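Local coordinates for protein catechol 1,2-dioxygenase (Acinetobacter sp., PDB 1DMH) that uses a ferric iron to split the ring of catechol with O2 between its two hydroxyl-bearing carbons, giving cis,cis-muconate in aromatic degradation, at residues His132-His137 with Ala284-Asp289; Gln189-Thr194 with Lys275-Glu280; Asn242-Pro247 with Gly260-Ala265. All coordinates share one frame; numbering follows the deposited sequence.

Contact 1: His132-His137 with Ala284-Asp289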
ATOM      1  N   HIS A 132       5.508 -11.065 -35.642  1.00 23.25           N
ATOM      2  CA  HIS A 132       6.226 -12.070 -36.421  1.00 21.98           C
ATOM      3  C   HIS A 132       5.555 -13.397 -36.058  1.00 21.08           C
ATOM      4  O   HIS A 132       5.448 -13.739 -34.884  1.00 20.80           O
ATOM      5  CB  HIS A 132       7.703 -12.081 -36.036  1.00 22.71           C
ATOM      6  CG  HIS A 132       8.520 -13.055 -36.822  1.00 24.34           C
ATOM      7  ND1 HIS A 132       8.572 -13.040 -38.199  1.00 25.04           N
ATOM      8  CD2 HIS A 132       9.310 -14.084 -36.429  1.00 25.00           C
ATOM      9  CE1 HIS A 132       9.355 -14.019 -38.620  1.00 24.87           C
ATOM     10  NE2 HIS A 132       9.816 -14.668 -37.567  1.00 24.66           N
ATOM     11  N   THR A 133       5.086 -14.129 -37.062  1.00 19.62           N
ATOM     12  CA  THR A 133       4.394 -15.393 -36.832  1.00 18.37           C
ATOM     13  C   THR A 133       5.193 -16.380 -36.021  1.00 17.09           C
ATOM     14  O   THR A 133       6.361 -16.598 -36.291  1.00 17.27           O
ATOM     15  CB  THR A 133       4.005 -16.069 -38.155  1.00 18.30           C
ATOM     16  OG1 THR A 133       3.258 -15.145 -38.940  1.00 17.87           O
ATOM     17  CG2 THR A 133       3.122 -17.292 -37.901  1.00 18.46           C
ATOM     18  N   LEU A 134       4.535 -16.994 -35.043  1.00 16.60           N
ATOM     19  CA  LEU A 134       5.159 -17.976 -34.159  1.00 16.15           C
ATOM     20  C   LEU A 134       4.264 -19.209 -34.097  1.00 15.91           C
ATOM     21  O   LEU A 134       3.065 -19.080 -33.842  1.00 15.84           O
ATOM     22  CB  LEU A 134       5.269 -17.409 -32.734  1.00 16.21           C
ATOM     23  CG  LEU A 134       6.254 -17.956 -31.697  1.00 17.81           C
ATOM     24  CD1 LEU A 134       5.547 -17.965 -30.372  1.00 17.39           C
ATOM     25  CD2 LEU A 134       6.800 -19.290 -32.042  1.00 16.67           C
ATOM     26  N   ILE A 135       4.837 -20.388 -34.340  1.00 15.96           N
ATOM     27  CA  ILE A 135       4.094 -21.661 -34.244  1.00 16.40           C
ATOM     28  C   ILE A 135       4.675 -22.251 -32.947  1.00 16.95           C
ATOM     29  O   ILE A 135       5.875 -22.535 -32.883  1.00 16.56           O
ATOM     30  CB  ILE A 135       4.426 -22.650 -35.428  1.00 16.95           C
ATOM     31  CG1 ILE A 135       4.036 -22.024 -36.766  1.00 17.85           C
ATOM     32  CG2 ILE A 135       3.728 -24.005 -35.237  1.00 16.37           C
ATOM     33  CD1 ILE A 135       2.604 -21.641 -36.854  1.00 20.22           C
ATOM     34  N   LEU A 136       3.852 -22.412 -31.917  1.00 16.18           N
ATOM     35  CA  LEU A 136       4.339 -22.934 -30.639  1.00 15.82           C
ATOM     36  C   LEU A 136       3.603 -24.250 -30.402  1.00 15.66           C
ATOM     37  O   LEU A 136       2.384 -24.309 -30.457  1.00 14.52           O
ATOM     38  CB  LEU A 136       3.999 -21.945 -29.539  1.00 15.23           C
ATOM     39  CG  LEU A 136       4.660 -21.867 -28.153  1.00 17.24           C
ATOM     40  CD1 LEU A 136       3.547 -21.488 -27.191  1.00 17.05           C
ATOM     41  CD2 LEU A 136       5.353 -23.131 -27.716  1.00 16.31           C
ATOM     42  N   HIS A 137       4.346 -25.308 -30.143  1.00 15.93           N
ATOM     43  CA  HIS A 137       3.693 -26.580 -29.929  1.00 16.83           C
ATOM     44  C   HIS A 137       4.497 -27.468 -28.991  1.00 16.52           C
ATOM     45  O   HIS A 137       5.667 -27.212 -28.702  1.00 16.13           O
ATOM     46  CB  HIS A 137       3.462 -27.256 -31.291  1.00 17.82           C
ATOM     47  CG  HIS A 137       4.720 -27.509 -32.068  1.00 18.92           C
ATOM     48  ND1 HIS A 137       5.419 -28.693 -31.986  1.00 19.84           N
ATOM     49  CD2 HIS A 137       5.426 -26.714 -32.909  1.00 19.80           C
ATOM     50  CE1 HIS A 137       6.501 -28.620 -32.744  1.00 19.56           C
ATOM     51  NE2 HIS A 137       6.529 -27.430 -33.315  1.00 18.92           N
ATOM     52  N   ALA A 284       8.646 -18.121 -36.918  1.00 20.80           N
ATOM     53  CA  ALA A 284       9.494 -18.698 -35.883  1.00 19.56           C
ATOM     54  C   ALA A 284       8.772 -19.940 -35.308  1.00 19.36           C
ATOM     55  O   ALA A 284       7.534 -20.017 -35.287  1.00 17.76           O
ATOM     56  CB  ALA A 284       9.738 -17.672 -34.789  1.00 18.22           C
ATOM     57  N   GLU A 285       9.549 -20.925 -34.872  1.00 19.31           N
ATOM     58  CA  GLU A 285       8.971 -22.120 -34.266  1.00 19.88           C
ATOM     59  C   GLU A 285       9.625 -22.411 -32.908  1.00 19.67           C
ATOM     60  O   GLU A 285      10.859 -22.342 -32.770  1.00 18.85           O
ATOM     61  CB  GLU A 285       9.132 -23.344 -35.179  1.00 20.86           C
ATOM     62  CG  GLU A 285       8.661 -24.652 -34.542  1.00 23.26           C
ATOM     63  CD  GLU A 285       8.865 -25.849 -35.444  1.00 26.18           C
ATOM     64  OE1 GLU A 285       9.938 -25.940 -36.082  1.00 28.06           O
ATOM     65  OE2 GLU A 285       7.972 -26.721 -35.505  1.00 26.86           O
ATOM     66  N   MET A 286       8.790 -22.711 -31.913  1.00 19.16           N
ATOM     67  CA  MET A 286       9.243 -23.068 -30.566  1.00 19.17           C
ATOM     68  C   MET A 286       8.504 -24.339 -30.171  1.00 18.53           C
ATOM     69  O   MET A 286       7.306 -24.470 -30.398  1.00 18.18           O
ATOM     70  CB  MET A 286       8.929 -21.975 -29.543  1.00 20.31           C
ATOM     71  CG  MET A 286       9.635 -20.643 -29.793  1.00 22.58           C
ATOM     72  SD  MET A 286       9.206 -19.340 -28.600  1.00 22.69           S
ATOM     73  CE  MET A 286      10.037 -19.910 -27.178  1.00 23.18           C
ATOM     74  N   VAL A 287       9.238 -25.295 -29.619  1.00 17.99           N
ATOM     75  CA  VAL A 287       8.659 -26.546 -29.165  1.00 18.30           C
ATOM     76  C   VAL A 287       8.869 -26.537 -27.649  1.00 17.95           C
ATOM     77  O   VAL A 287       9.961 -26.231 -27.186  1.00 17.84           O
ATOM     78  CB  VAL A 287       9.414 -27.771 -29.760  1.00 18.38           C
ATOM     79  CG1 VAL A 287       8.763 -29.072 -29.301  1.00 19.17           C
ATOM     80  CG2 VAL A 287       9.425 -27.687 -31.260  1.00 19.87           C
ATOM     81  N   PHE A 288       7.840 -26.831 -26.869  1.00 17.60           N
ATOM     82  CA  PHE A 288       8.032 -26.868 -25.423  1.00 17.87           C
ATOM     83  C   PHE A 288       7.081 -27.890 -24.837  1.00 17.39           C
ATOM     84  O   PHE A 288       5.865 -27.738 -24.938  1.00 17.36           O
ATOM     85  CB  PHE A 288       7.775 -25.504 -24.772  1.00 17.55           C
ATOM     86  CG  PHE A 288       8.117 -25.474 -23.303  1.00 19.41           C
ATOM     87  CD1 PHE A 288       9.422 -25.734 -22.875  1.00 19.74           C
ATOM     88  CD2 PHE A 288       7.140 -25.243 -22.341  1.00 19.75           C
ATOM     89  CE1 PHE A 288       9.748 -25.772 -21.510  1.00 19.20           C
ATOM     90  CE2 PHE A 288       7.461 -25.280 -20.981  1.00 19.29           C
ATOM     91  CZ  PHE A 288       8.774 -25.547 -20.575  1.00 19.39           C
ATOM     92  N   ASP A 289       7.647 -28.954 -24.268  1.00 18.14           N
ATOM     93  CA  ASP A 289       6.851 -30.012 -23.638  1.00 18.42           C
ATOM     94  C   ASP A 289       6.809 -29.736 -22.153  1.00 17.95           C
ATOM     95  O   ASP A 289       7.774 -29.203 -21.582  1.00 17.62           O
ATOM     96  CB  ASP A 289       7.472 -31.402 -23.804  1.00 18.83           C
ATOM     97  CG  ASP A 289       7.658 -31.799 -25.239  1.00 19.73           C
ATOM     98  OD1 ASP A 289       6.874 -31.366 -26.104  1.00 19.45           O
ATOM     99  OD2 ASP A 289       8.580 -32.584 -25.488  1.00 19.81           O
TER

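Contact 2: Gln189-Thr194 with Lys275-Glu280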
ATOM      1  N   GLN A 189      -0.944 -33.535 -27.361  1.00 20.99           N
ATOM      2  CA  GLN A 189      -0.318 -32.365 -27.947  1.00 20.63           C
ATOM      3  C   GLN A 189      -1.165 -31.093 -28.022  1.00 18.92           C
ATOM      4  O   GLN A 189      -2.398 -31.133 -28.029  1.00 18.69           O
ATOM      5  CB  GLN A 189       0.211 -32.721 -29.334  1.00 22.27           C
ATOM      6  CG  GLN A 189       1.290 -33.796 -29.293  1.00 26.64           C
ATOM      7  CD  GLN A 189       1.918 -34.068 -30.655  1.00 29.24           C
ATOM      8  OE1 GLN A 189       1.223 -34.306 -31.645  1.00 30.57           O
ATOM      9  NE2 GLN A 189       3.245 -34.050 -30.703  1.00 31.31           N
ATOM     10  N   TYR A 190      -0.484 -29.952 -28.042  1.00 17.28           N
ATOM     11  CA  TYR A 190      -1.147 -28.654 -28.172  1.00 16.39           C
ATOM     12  C   TYR A 190      -0.340 -27.933 -29.239  1.00 16.00           C
ATOM     13  O   TYR A 190       0.861 -28.173 -29.401  1.00 15.89           O
ATOM     14  CB  TYR A 190      -1.116 -27.874 -26.847  1.00 15.99           C
ATOM     15  CG  TYR A 190       0.260 -27.354 -26.444  1.00 15.23           C
ATOM     16  CD1 TYR A 190       1.164 -28.166 -25.754  1.00 15.01           C
ATOM     17  CD2 TYR A 190       0.669 -26.073 -26.794  1.00 14.53           C
ATOM     18  CE1 TYR A 190       2.448 -27.717 -25.427  1.00 14.29           C
ATOM     19  CE2 TYR A 190       1.950 -25.612 -26.472  1.00 14.41           C
ATOM     20  CZ  TYR A 190       2.834 -26.438 -25.788  1.00 14.08           C
ATOM     21  OH  TYR A 190       4.104 -25.991 -25.480  1.00 14.31           O
ATOM     22  N   ARG A 191      -0.991 -27.081 -30.000  1.00 16.53           N
ATOM     23  CA  ARG A 191      -0.284 -26.357 -31.020  1.00 17.41           C
ATOM     24  C   ARG A 191      -1.000 -25.046 -31.204  1.00 17.67           C
ATOM     25  O   ARG A 191      -2.232 -25.010 -31.280  1.00 18.28           O
ATOM     26  CB  ARG A 191      -0.291 -27.155 -32.315  1.00 19.25           C
ATOM     27  CG  ARG A 191       0.395 -26.466 -33.474  1.00 22.13           C
ATOM     28  CD  ARG A 191       0.302 -27.338 -34.710  1.00 25.47           C
ATOM     29  NE  ARG A 191       0.644 -26.616 -35.938  1.00 28.82           N
ATOM     30  CZ  ARG A 191       1.853 -26.600 -36.502  1.00 30.32           C
ATOM     31  NH1 ARG A 191       2.853 -27.303 -35.958  1.00 30.55           N
ATOM     32  NH2 ARG A 191       2.051 -25.897 -37.630  1.00 29.50           N
ATOM     33  N   VAL A 192      -0.253 -23.952 -31.221  1.00 16.79           N
ATOM     34  CA  VAL A 192      -0.902 -22.676 -31.432  1.00 16.82           C
ATOM     35  C   VAL A 192      -0.148 -21.864 -32.428  1.00 16.68           C
ATOM     36  O   VAL A 192       1.055 -22.047 -32.609  1.00 16.77           O
ATOM     37  CB  VAL A 192      -1.008 -21.823 -30.147  1.00 16.82           C
ATOM     38  CG1 VAL A 192      -1.849 -22.511 -29.172  1.00 16.73           C
ATOM     39  CG2 VAL A 192       0.368 -21.562 -29.559  1.00 16.40           C
ATOM     40  N   ARG A 193      -0.879 -20.993 -33.102  1.00 15.76           N
ATOM     41  CA  ARG A 193      -0.267 -20.059 -34.021  1.00 15.76           C
ATOM     42  C   ARG A 193      -0.486 -18.686 -33.339  1.00 15.43           C
ATOM     43  O   ARG A 193      -1.615 -18.335 -32.975  1.00 15.09           O
ATOM     44  CB  ARG A 193      -0.943 -20.090 -35.396  1.00 15.87           C
ATOM     45  CG  ARG A 193      -0.522 -18.897 -36.231  1.00 18.19           C
ATOM     46  CD  ARG A 193      -1.063 -18.898 -37.648  1.00 19.11           C
ATOM     47  NE  ARG A 193      -0.760 -17.599 -38.233  1.00 19.71           N
ATOM     48  CZ  ARG A 193      -0.914 -17.289 -39.512  1.00 19.52           C
ATOM     49  NH1 ARG A 193      -1.372 -18.190 -40.352  1.00 18.84           N
ATOM     50  NH2 ARG A 193      -0.594 -16.075 -39.943  1.00 19.02           N
ATOM     51  N   THR A 194       0.593 -17.932 -33.131  1.00 14.96           N
ATOM     52  CA  THR A 194       0.467 -16.626 -32.505  1.00 14.82           C
ATOM     53  C   THR A 194       1.623 -15.754 -33.034  1.00 16.37           C
ATOM     54  O   THR A 194       2.056 -15.953 -34.176  1.00 15.82           O
ATOM     55  CB  THR A 194       0.508 -16.763 -30.970  1.00 14.04           C
ATOM     56  OG1 THR A 194       0.231 -15.495 -30.377  1.00 13.96           O
ATOM     57  CG2 THR A 194       1.855 -17.277 -30.497  1.00 12.97           C
ATOM     58  N   LYS A 275       5.199 -23.459 -46.531  1.00 38.46           N
ATOM     59  CA  LYS A 275       4.057 -24.120 -47.146  1.00 40.38           C
ATOM     60  C   LYS A 275       3.491 -25.256 -46.302  1.00 40.48           C
ATOM     61  O   LYS A 275       2.281 -25.445 -46.248  1.00 40.87           O
ATOM     62  CB  LYS A 275       4.482 -24.650 -48.507  1.00 41.56           C
ATOM     63  CG  LYS A 275       3.380 -24.841 -49.513  1.00 43.37           C
ATOM     64  CD  LYS A 275       4.008 -25.390 -50.786  1.00 44.96           C
ATOM     65  CE  LYS A 275       5.208 -24.526 -51.207  1.00 45.50           C
ATOM     66  NZ  LYS A 275       6.061 -25.149 -52.274  1.00 45.76           N
ATOM     67  N   ALA A 276       4.367 -26.002 -45.640  1.00 40.72           N
ATOM     68  CA  ALA A 276       3.952 -27.135 -44.822  1.00 41.38           C
ATOM     69  C   ALA A 276       3.113 -26.725 -43.617  1.00 42.15           C
ATOM     70  O   ALA A 276       2.085 -27.333 -43.344  1.00 42.75           O
ATOM     71  CB  ALA A 276       5.174 -27.918 -44.356  1.00 40.76           C
ATOM     72  N   ASN A 277       3.565 -25.704 -42.895  1.00 42.53           N
ATOM     73  CA  ASN A 277       2.867 -25.200 -41.706  1.00 42.81           C
ATOM     74  C   ASN A 277       1.784 -24.226 -42.133  1.00 42.84           C
ATOM     75  O   ASN A 277       1.162 -23.566 -41.311  1.00 42.51           O
ATOM     76  CB  ASN A 277       3.867 -24.482 -40.795  1.00 42.71           C
ATOM     77  CG  ASN A 277       4.876 -25.431 -40.184  1.00 42.59           C
ATOM     78  OD1 ASN A 277       4.574 -26.114 -39.210  1.00 42.63           O
ATOM     79  ND2 ASN A 277       6.070 -25.503 -40.775  1.00 41.98           N
ATOM     80  N   ASP A 278       1.570 -24.170 -43.440  1.00 43.50           N
ATOM     81  CA  ASP A 278       0.607 -23.284 -44.068  1.00 43.90           C
ATOM     82  C   ASP A 278       0.495 -21.891 -43.458  1.00 42.46           C
ATOM     83  O   ASP A 278      -0.533 -21.501 -42.921  1.00 42.63           O
ATOM     84  CB  ASP A 278      -0.778 -23.961 -44.196  1.00 46.80           C
ATOM     85  CG  ASP A 278      -1.242 -24.628 -42.908  1.00 49.77           C
ATOM     86  OD1 ASP A 278      -0.524 -25.524 -42.403  1.00 51.46           O
ATOM     87  OD2 ASP A 278      -2.341 -24.273 -42.407  1.00 51.75           O
ATOM     88  N   VAL A 279       1.585 -21.143 -43.547  1.00 40.55           N
ATOM     89  CA  VAL A 279       1.605 -19.768 -43.084  1.00 38.82           C
ATOM     90  C   VAL A 279       1.864 -18.956 -44.344  1.00 38.22           C
ATOM     91  O   VAL A 279       2.064 -19.528 -45.419  1.00 38.07           O
ATOM     92  CB  VAL A 279       2.696 -19.510 -42.002  1.00 38.20           C
ATOM     93  CG1 VAL A 279       2.316 -20.220 -40.714  1.00 36.53           C
ATOM     94  CG2 VAL A 279       4.054 -19.981 -42.488  1.00 37.24           C
ATOM     95  N   GLU A 280       1.877 -17.635 -44.219  1.00 37.63           N
ATOM     96  CA  GLU A 280       2.042 -16.756 -45.378  1.00 36.87           C
ATOM     97  C   GLU A 280       3.434 -16.187 -45.621  1.00 35.26           C
ATOM     98  O   GLU A 280       3.606 -15.330 -46.488  1.00 35.49           O
ATOM     99  CB  GLU A 280       1.049 -15.587 -45.267  1.00 38.67           C
ATOM    100  CG  GLU A 280      -0.435 -15.991 -45.010  1.00 41.61           C
ATOM    101  CD  GLU A 280      -0.699 -16.568 -43.590  1.00 43.19           C
ATOM    102  OE1 GLU A 280      -0.335 -15.883 -42.595  1.00 43.38           O
ATOM    103  OE2 GLU A 280      -1.282 -17.686 -43.478  1.00 43.07           O
TER
HETATM  104  O   HOH W   1      -1.595 -20.682 -40.314  1.00 39.60           O

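Contact 3: Asn242-Pro247 with Gly260-Ala265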
ATOM      1  N   ASN A 242      10.978 -18.536 -21.635  1.00 16.34           N
ATOM      2  CA  ASN A 242      11.731 -17.354 -22.024  1.00 18.34           C
ATOM      3  C   ASN A 242      12.262 -17.543 -23.423  1.00 18.12           C
ATOM      4  O   ASN A 242      12.780 -18.614 -23.751  1.00 18.48           O
ATOM      5  CB  ASN A 242      12.928 -17.176 -21.095  1.00 20.48           C
ATOM      6  CG  ASN A 242      12.539 -16.653 -19.783  1.00 23.48           C
ATOM      7  OD1 ASN A 242      12.255 -15.469 -19.663  1.00 26.22           O
ATOM      8  ND2 ASN A 242      12.472 -17.525 -18.770  1.00 25.34           N
ATOM      9  N   VAL A 243      12.149 -16.511 -24.245  1.00 17.75           N
ATOM     10  CA  VAL A 243      12.667 -16.612 -25.605  1.00 18.58           C
ATOM     11  C   VAL A 243      14.196 -16.469 -25.506  1.00 18.84           C
ATOM     12  O   VAL A 243      14.718 -15.457 -25.008  1.00 18.06           O
ATOM     13  CB  VAL A 243      12.050 -15.510 -26.514  1.00 18.75           C
ATOM     14  CG1 VAL A 243      12.666 -15.568 -27.898  1.00 19.29           C
ATOM     15  CG2 VAL A 243      10.527 -15.696 -26.586  1.00 18.79           C
ATOM     16  N   ALA A 244      14.914 -17.493 -25.954  1.00 18.95           N
ATOM     17  CA  ALA A 244      16.373 -17.452 -25.875  1.00 19.62           C
ATOM     18  C   ALA A 244      16.960 -16.249 -26.645  1.00 19.67           C
ATOM     19  O   ALA A 244      16.431 -15.816 -27.676  1.00 19.12           O
ATOM     20  CB  ALA A 244      16.977 -18.802 -26.388  1.00 18.79           C
ATOM     21  N   GLY A 245      18.039 -15.692 -26.108  1.00 20.18           N
ATOM     22  CA  GLY A 245      18.690 -14.569 -26.756  1.00 21.06           C
ATOM     23  C   GLY A 245      18.261 -13.210 -26.248  1.00 22.05           C
ATOM     24  O   GLY A 245      18.923 -12.217 -26.532  1.00 23.05           O
ATOM     25  N   ASP A 246      17.162 -13.145 -25.497  1.00 21.07           N
ATOM     26  CA  ASP A 246      16.689 -11.869 -25.001  1.00 19.99           C
ATOM     27  C   ASP A 246      17.748 -11.288 -24.063  1.00 20.64           C
ATOM     28  O   ASP A 246      18.364 -12.011 -23.292  1.00 21.46           O
ATOM     29  CB  ASP A 246      15.355 -12.047 -24.278  1.00 18.78           C
ATOM     30  CG  ASP A 246      14.717 -10.724 -23.921  1.00 18.53           C
ATOM     31  OD1 ASP A 246      15.288 -10.008 -23.083  1.00 19.36           O
ATOM     32  OD2 ASP A 246      13.653 -10.378 -24.481  1.00 19.14           O
ATOM     33  N   PRO A 247      17.971  -9.970 -24.123  1.00 20.85           N
ATOM     34  CA  PRO A 247      18.945  -9.239 -23.311  1.00 21.81           C
ATOM     35  C   PRO A 247      18.678  -9.366 -21.830  1.00 22.24           C
ATOM     36  O   PRO A 247      19.586  -9.217 -21.021  1.00 23.32           O
ATOM     37  CB  PRO A 247      18.750  -7.793 -23.761  1.00 21.74           C
ATOM     38  CG  PRO A 247      18.254  -7.944 -25.150  1.00 22.41           C
ATOM     39  CD  PRO A 247      17.235  -9.017 -24.961  1.00 21.48           C
ATOM     40  N   GLY A 260      15.991 -24.484 -17.944  1.00 23.11           N
ATOM     41  CA  GLY A 260      15.006 -25.433 -18.393  1.00 21.83           C
ATOM     42  C   GLY A 260      13.790 -24.707 -18.926  1.00 20.79           C
ATOM     43  O   GLY A 260      12.933 -25.332 -19.520  1.00 21.35           O
ATOM     44  N   LEU A 261      13.696 -23.399 -18.712  1.00 19.53           N
ATOM     45  CA  LEU A 261      12.548 -22.645 -19.218  1.00 19.24           C
ATOM     46  C   LEU A 261      12.943 -21.654 -20.320  1.00 20.23           C
ATOM     47  O   LEU A 261      12.110 -20.848 -20.770  1.00 21.05           O
ATOM     48  CB  LEU A 261      11.841 -21.899 -18.082  1.00 17.97           C
ATOM     49  CG  LEU A 261      11.270 -22.757 -16.948  1.00 17.56           C
ATOM     50  CD1 LEU A 261      10.580 -21.842 -15.934  1.00 16.76           C
ATOM     51  CD2 LEU A 261      10.297 -23.805 -17.503  1.00 16.83           C
ATOM     52  N   VAL A 262      14.204 -21.708 -20.754  1.00 19.74           N
ATOM     53  CA  VAL A 262      14.686 -20.824 -21.824  1.00 19.93           C
ATOM     54  C   VAL A 262      14.591 -21.644 -23.106  1.00 19.94           C
ATOM     55  O   VAL A 262      15.223 -22.684 -23.219  1.00 20.03           O
ATOM     56  CB  VAL A 262      16.154 -20.400 -21.574  1.00 20.32           C
ATOM     57  CG1 VAL A 262      16.646 -19.515 -22.705  1.00 19.57           C
ATOM     58  CG2 VAL A 262      16.257 -19.690 -20.228  1.00 20.12           C
ATOM     59  N   VAL A 263      13.813 -21.172 -24.068  1.00 19.57           N
ATOM     60  CA  VAL A 263      13.598 -21.906 -25.307  1.00 20.77           C
ATOM     61  C   VAL A 263      14.009 -21.120 -26.567  1.00 21.39           C
ATOM     62  O   VAL A 263      13.746 -19.919 -26.679  1.00 20.71           O
ATOM     63  CB  VAL A 263      12.078 -22.308 -25.373  1.00 20.99           C
ATOM     64  CG1 VAL A 263      11.762 -23.092 -26.642  1.00 20.79           C
ATOM     65  CG2 VAL A 263      11.696 -23.107 -24.109  1.00 19.70           C
ATOM     66  N   ASP A 264      14.657 -21.800 -27.511  1.00 22.99           N
ATOM     67  CA  ASP A 264      15.069 -21.155 -28.758  1.00 24.92           C
ATOM     68  C   ASP A 264      13.906 -21.057 -29.734  1.00 25.55           C
ATOM     69  O   ASP A 264      13.179 -22.026 -29.942  1.00 25.73           O
ATOM     70  CB  ASP A 264      16.154 -21.950 -29.499  1.00 27.57           C
ATOM     71  CG  ASP A 264      17.361 -22.258 -28.641  1.00 30.97           C
ATOM     72  OD1 ASP A 264      17.952 -21.322 -28.057  1.00 32.81           O
ATOM     73  OD2 ASP A 264      17.724 -23.457 -28.559  1.00 33.73           O
ATOM     74  N   ALA A 265      13.742 -19.897 -30.347  1.00 25.66           N
ATOM     75  CA  ALA A 265      12.708 -19.721 -31.360  1.00 26.55           C
ATOM     76  C   ALA A 265      13.461 -19.859 -32.687  1.00 27.39           C
ATOM     77  O   ALA A 265      14.203 -18.958 -33.074  1.00 28.07           O
ATOM     78  CB  ALA A 265      12.086 -18.339 -31.257  1.00 25.48           C
TER
HETATM   79  O   HOH W   2      15.585 -17.580 -29.633  1.00 25.00           O

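Contact 1: His132-His137 with Ala284-Asp289
The imidazole of H137 meets the carboxylate of E285 at its edge: NE2 gives a hydrogen bond of 2.7 Å to E285 OE2, which lies near the ring plane. The carboxylate is turned 51° against the ring, and OE2 is approached from its anti side, well out of the carboxylate plane. V287 comes obliquely to the same ring, its CG2 3.4 Å from H137 CE1. With CG between its own backbone N and carbonyl carbon (chi1 60°), H137 swings its ring across to the neighbouring strand, while the extended chain of E285 carries its carboxylate up to NE2. A histidine and a glutamate suit this partly exposed side of the sheet, where each can keep a polar end. The other glutamate oxygen, OE1, has a weak bond to H268. At the far end the H132 ring lies obliquely to the backbone N of A284, its NE2 held by E267.

Beneath these side chains runs the parallel backbone ladder, opened by A284 N to T133 O at 2.8 Å. I135 bonds through its N and O to A284 and M286, which flank E285, and H137 likewise to M286 and F288, flanking V287. L134, L136 and E285 turn their backbone bonds to T194, V192 and V266 of the other neighbouring strands.

The opposite face is apolar. L134 CD2 rests 3.9 Å from M286 CG, and L136 CD2 is 4.2 Å from M286 CB; the flexible, unbranched methionine crosses L134 obliquely and fits against both leucines. L134 also touches I225 and L136 touches Y227, both of strand 220-230. The two strands form a parallel pair in the mixed beta-sheet of the intradiol dioxygenase catalytic domain, one face mixed, with H137 and E285 beside I135 and V287, the other apolar and turned to the core.

Contact 2: Gln189-Thr194 with Lys275-Glu280
R193 and E280 meet end-on, the guanidinium offering both terminal nitrogens to the two carboxylate oxygens. NH2 donates to E280 OE1 at 2.7 Å, and NH1 to E280 OE2 at 3.2 Å; a longer NH1 bond to OE1 is weak. Each main bond uses a syn lone pair, and the two flat groups stand only 13° apart, so the salt bridge is a nearly coplanar, two-pronged one that restrains the rotation of both ends. The R193 chain is extended from CG to NE and reaches straight out from the strand, whereas E280 bends at chi2 to bring its carboxylate back to meet it.

NH1 has one more acceptor, a water in the guanidinium plane, modelled so close that its exact distance is doubtful. That water donates to D278 O at 2.9 Å, tying the arginine to the turn's backbone. V279 CG1 lies over one face of the guanidinium, giving it apolar cover while the polar N-H groups point out at the edge.

R191, two residues earlier and therefore on the same side of the strand, is likewise extended. Its NH2 donates to N277 OD1 at 3.0 Å, a fairly straight bond (167°) that falls on a lone pair in the carbonyl plane, with guanidinium and amide only 7° from coplanar. The amide's other end is used too: N277 ND2 donates to A273 O in the preceding helical turn, which orients OD1 toward the arginine. D278, with positive phi, is the C-prime residue of the Schellman motif that closes the helix.

Two long arginines thus bridge a gap too wide for the backbones to touch. They link strand 189-195, which pairs antiparallel with strand 133-141, to the loop that leads from helix 271-276 into strand 283-291, at the surface of the sheet.

Contact 3: Asn242-Pro247 with Gly260-Ala265
N242 receives and gives at the heart of the pairing: its backbone N donates to L261 O at 2.7 Å, and its carbonyl O accepts V263 N at 2.8 Å. A third bond, A244 N to V263 O, is also 2.8 Å, but here the donor sits 43° above the carbonyl plane, a sign that the chain is already leaving the regular strand. A water continues the link, donating to A244 O and accepting from A265 N, where direct strand bonding has stopped.

Beyond this point V243 to D246 form a type II turn. G245 takes a positive phi (95°) at which a beta carbon would press against the carbonyl oxygen of A244, so a glycine fits the corner.

Around the bonds the side-chain contacts are few, and one is close. A244 CB points toward segment 260-265 and lies 3.8 Å from V262 CG1; a small residue fits here because D264 OD1 also comes within 3.2 Å of that methyl. V262 puts CG1 against the alanine by having it anti to the backbone N (chi1 179°). On the other face V243 CG1 is 4.4 Å from A265 CB, a loose contact. The N242 amide is buried beside L261 O, with ND2 lacking any hydrogen-bond partner. The N242 side chain touches T257 and P222 and lies about 4 Å from that of the iron ligand H224.

The pair joins the end of strand 237-243 to the start of strand 262-268 in parallel, with an 18-residue connection between them that holds no helix or strand. Strand 220-230 flanks the first, with A223 bonded to the backbone of V243, while strand 283-291 flanks the second, where M286 and F288 lie against V263.

How the contacts relate
All three contacts reach one mixed sheet. Contact 1 is the middle member: strand 189-195 of contact 2 pairs with its strand 133-141, and strand 262-268 of contact 3 with its strand 283-291. Its centre is about 8 Å from that of contact 2 and about 12 Å from that of contact 3. Y190 OH probably bonds to F288 O, 2.5 Å away, and M286 CE packs 3.6 Å from V263 CB. Contacts 2 and 3 do not touch, their centres about 20 Å apart. Contact 3 lies nearer the iron than contact 1: the N242 side chain is about 9 Å from both iron and 4-methylcatechol, against about 13 Å from the L136 side chain to iron.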